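Local structure of putative uncharacterized protein (Staphylococcus aureus subsp. aureus Mu50, 3FYM) at residues E6-R11 against V34-N39. The protein is of unknown function but, with a helix-turn-helix domain at the N-terminal end of a putative membrane protein, probably binds DNA. Numbering follows the deposited sequence.
Sequences EALKGR and VHIENN. With ZN (zinc ion), chain B.
Lys9 and Glu37 carry this contact, their side chains crossing at about a right angle where helix 4-14 packs on helix 30-37. On Lys9, CB lies 3.7 Å from Glu37 CD. CG leaves anti to the backbone N (chi1 -175°), and from there the chain runs out fully extended over one face of the carboxylate. CG and CD both pass Glu37 OE1, CD at 3.4 Å, and CE is a little farther from the same oxygen. NZ ends 4.3 Å from OE1, too far for a salt bridge, and a water joins the two: it accepts from Lys9 NZ at 3.1 Å and donates to Glu37 OE1 at 2.7 Å. Lysine suits this place because its methylenes cover that face while its ammonium reaches the water.

Glu37 is buried, and its negative charge is probably offset by its partners: OE2 forms a salt bridge with Arg12 and a hydrogen bond with Tyr57 of helix 50-60, so one carboxylate ties three helices together. Deeper in, Leu8 CD1 meets Ile36 CG2 at 3.9 Å; these branched aliphatic side chains also pack on helix 50-60, Leu8 against Tyr57 and Ala58, Ile36 against Phe53 and Ile54.

Past Glu37 the helix closes in a Schellman motif, with Asn39, a residue that tolerates positive phi (58°), at C-prime. Its OD1 accepts from Gly5 N, linking this turn to the start of helix 4-14. On another side of helix 30-37, His35 NE2 binds zinc at 2.0 Å together with Glu31. The contact thus belongs to the core of a compact all-helical helix-turn-helix domain.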
loop_
_atom_site.group_PDB
_atom_site.type_symbol
_atom_site.label_atom_id
_atom_site.label_comp_id
_atom_site.label_asym_id
_atom_site.label_seq_id
_atom_site.Cartn_x
_atom_site.Cartn_y
_atom_site.Cartn_z
ATOM N N GLU A 6 -5.025 -4.098 5.526
ATOM C CA GLU A 6 -5.099 -5.382 6.171
ATOM C C GLU A 6 -4.819 -6.482 5.182
ATOM O O GLU A 6 -4.143 -7.472 5.530
ATOM C CB GLU A 6 -6.477 -5.616 6.811
ATOM C CG GLU A 6 -6.743 -4.748 8.012
ATOM C CD GLU A 6 -8.187 -4.666 8.463
ATOM O OE1 GLU A 6 -9.137 -5.091 7.792
ATOM O OE2 GLU A 6 -8.354 -4.122 9.560
ATOM N N ALA A 7 -5.315 -6.355 3.952
ATOM C CA ALA A 7 -5.003 -7.365 2.928
ATOM C C ALA A 7 -3.506 -7.418 2.691
ATOM O O ALA A 7 -2.888 -8.481 2.596
ATOM C CB ALA A 7 -5.760 -7.092 1.649
ATOM N N LEU A 8 -2.882 -6.242 2.513
ATOM C CA LEU A 8 -1.451 -6.163 2.262
ATOM C C LEU A 8 -0.636 -6.695 3.435
ATOM O O LEU A 8 0.254 -7.520 3.276
ATOM C CB LEU A 8 -1.048 -4.703 1.929
ATOM C CG LEU A 8 -1.563 -4.191 0.586
ATOM C CD1 LEU A 8 -1.372 -2.691 0.540
ATOM C CD2 LEU A 8 -0.856 -4.878 -0.585
ATOM N N LYS A 9 -0.956 -6.205 4.620
ATOM C CA LYS A 9 -0.231 -6.628 5.848
ATOM C C LYS A 9 -0.368 -8.118 6.059
ATOM O O LYS A 9 0.589 -8.778 6.449
ATOM C CB LYS A 9 -0.725 -5.841 7.042
ATOM C CG LYS A 9 0.029 -6.117 8.344
ATOM C CD LYS A 9 -0.457 -5.283 9.491
ATOM C CE LYS A 9 0.361 -5.462 10.749
ATOM N NZ LYS A 9 -0.106 -4.520 11.789
ATOM N N GLY A 10 -1.564 -8.660 5.879
ATOM C CA GLY A 10 -1.793 -10.057 6.060
ATOM C C GLY A 10 -0.870 -10.865 5.175
ATOM O O GLY A 10 -0.255 -11.877 5.567
ATOM N N ARG A 11 -0.772 -10.495 3.890
ATOM C CA ARG A 11 0.100 -11.150 2.972
ATOM C C ARG A 11 1.568 -11.033 3.378
ATOM O O ARG A 11 2.305 -12.024 3.338
ATOM C CB ARG A 11 -0.097 -10.604 1.565
ATOM C CG ARG A 11 0.836 -11.171 0.515
ATOM C CD ARG A 11 0.693 -12.655 0.306
ATOM N NE ARG A 11 1.637 -13.057 -0.770
ATOM C CZ ARG A 11 1.829 -14.288 -1.226
ATOM N NH1 ARG A 11 1.130 -15.282 -0.676
ATOM N NH2 ARG A 11 2.720 -14.514 -2.182
ATOM N N VAL A 34 3.661 1.474 7.062
ATOM C CA VAL A 34 2.745 1.304 8.195
ATOM C C VAL A 34 1.518 2.118 8.021
ATOM O O VAL A 34 0.407 1.680 8.306
ATOM C CB VAL A 34 3.496 1.563 9.511
ATOM C CG1 VAL A 34 2.521 1.570 10.693
ATOM C CG2 VAL A 34 4.578 0.493 9.732
ATOM N N HIS A 35 1.659 3.385 7.527
ATOM C CA HIS A 35 0.443 4.157 7.224
ATOM C C HIS A 35 -0.445 3.414 6.226
ATOM O O HIS A 35 -1.668 3.325 6.453
ATOM C CB HIS A 35 0.750 5.551 6.729
ATOM C CG HIS A 35 1.346 6.489 7.717
ATOM N ND1 HIS A 35 0.896 6.559 9.023
ATOM C CD2 HIS A 35 2.294 7.405 7.631
ATOM C CE1 HIS A 35 1.611 7.494 9.653
ATOM N NE2 HIS A 35 2.490 8.065 8.834
ATOM N N ILE A 36 0.129 2.856 5.175
ATOM C CA ILE A 36 -0.733 2.108 4.232
ATOM C C ILE A 36 -1.393 0.926 4.891
ATOM O O ILE A 36 -2.579 0.676 4.679
ATOM C CB ILE A 36 0.110 1.699 3.012
ATOM C CG1 ILE A 36 0.650 2.960 2.341
ATOM C CG2 ILE A 36 -0.691 0.806 2.071
ATOM C CD1 ILE A 36 1.812 2.791 1.436
ATOM N N GLU A 37 -0.656 0.166 5.726
ATOM C CA GLU A 37 -1.221 -1.030 6.359
ATOM C C GLU A 37 -2.411 -0.668 7.248
ATOM O O GLU A 37 -3.269 -1.503 7.475
ATOM C CB GLU A 37 -0.161 -1.791 7.178
ATOM C CG GLU A 37 0.880 -2.430 6.296
ATOM C CD GLU A 37 1.922 -3.277 7.001
ATOM O OE1 GLU A 37 2.023 -3.258 8.230
ATOM O OE2 GLU A 37 2.670 -3.968 6.256
ATOM N N ASN A 38 -2.385 0.571 7.759
ATOM C CA ASN A 38 -3.419 1.062 8.657
ATOM C C ASN A 38 -4.433 1.952 7.957
ATOM O O ASN A 38 -5.280 2.575 8.639
ATOM C CB ASN A 38 -2.769 1.741 9.867
ATOM C CG ASN A 38 -2.077 0.636 10.672
ATOM O OD1 ASN A 38 -0.861 0.368 10.543
ATOM N ND2 ASN A 38 -2.785 -0.150 11.425
ATOM N N ASN A 39 -4.412 2.022 6.632
ATOM C CA ASN A 39 -5.346 2.876 5.866
ATOM C C ASN A 39 -5.242 4.345 6.286
ATOM O O ASN A 39 -6.192 5.117 6.146
ATOM C CB ASN A 39 -6.784 2.375 5.886
ATOM C CG ASN A 39 -7.084 1.294 4.839
ATOM O OD1 ASN A 39 -6.357 0.325 4.731
ATOM N ND2 ASN A 39 -8.181 1.437 4.125
HETATM ZN ZN ZN B . 3.612 9.599 9.361
HETATM O O HOH W 1 1.181 -2.049 10.480
HETATM O O HOH W 2 3.089 11.228 8.339
#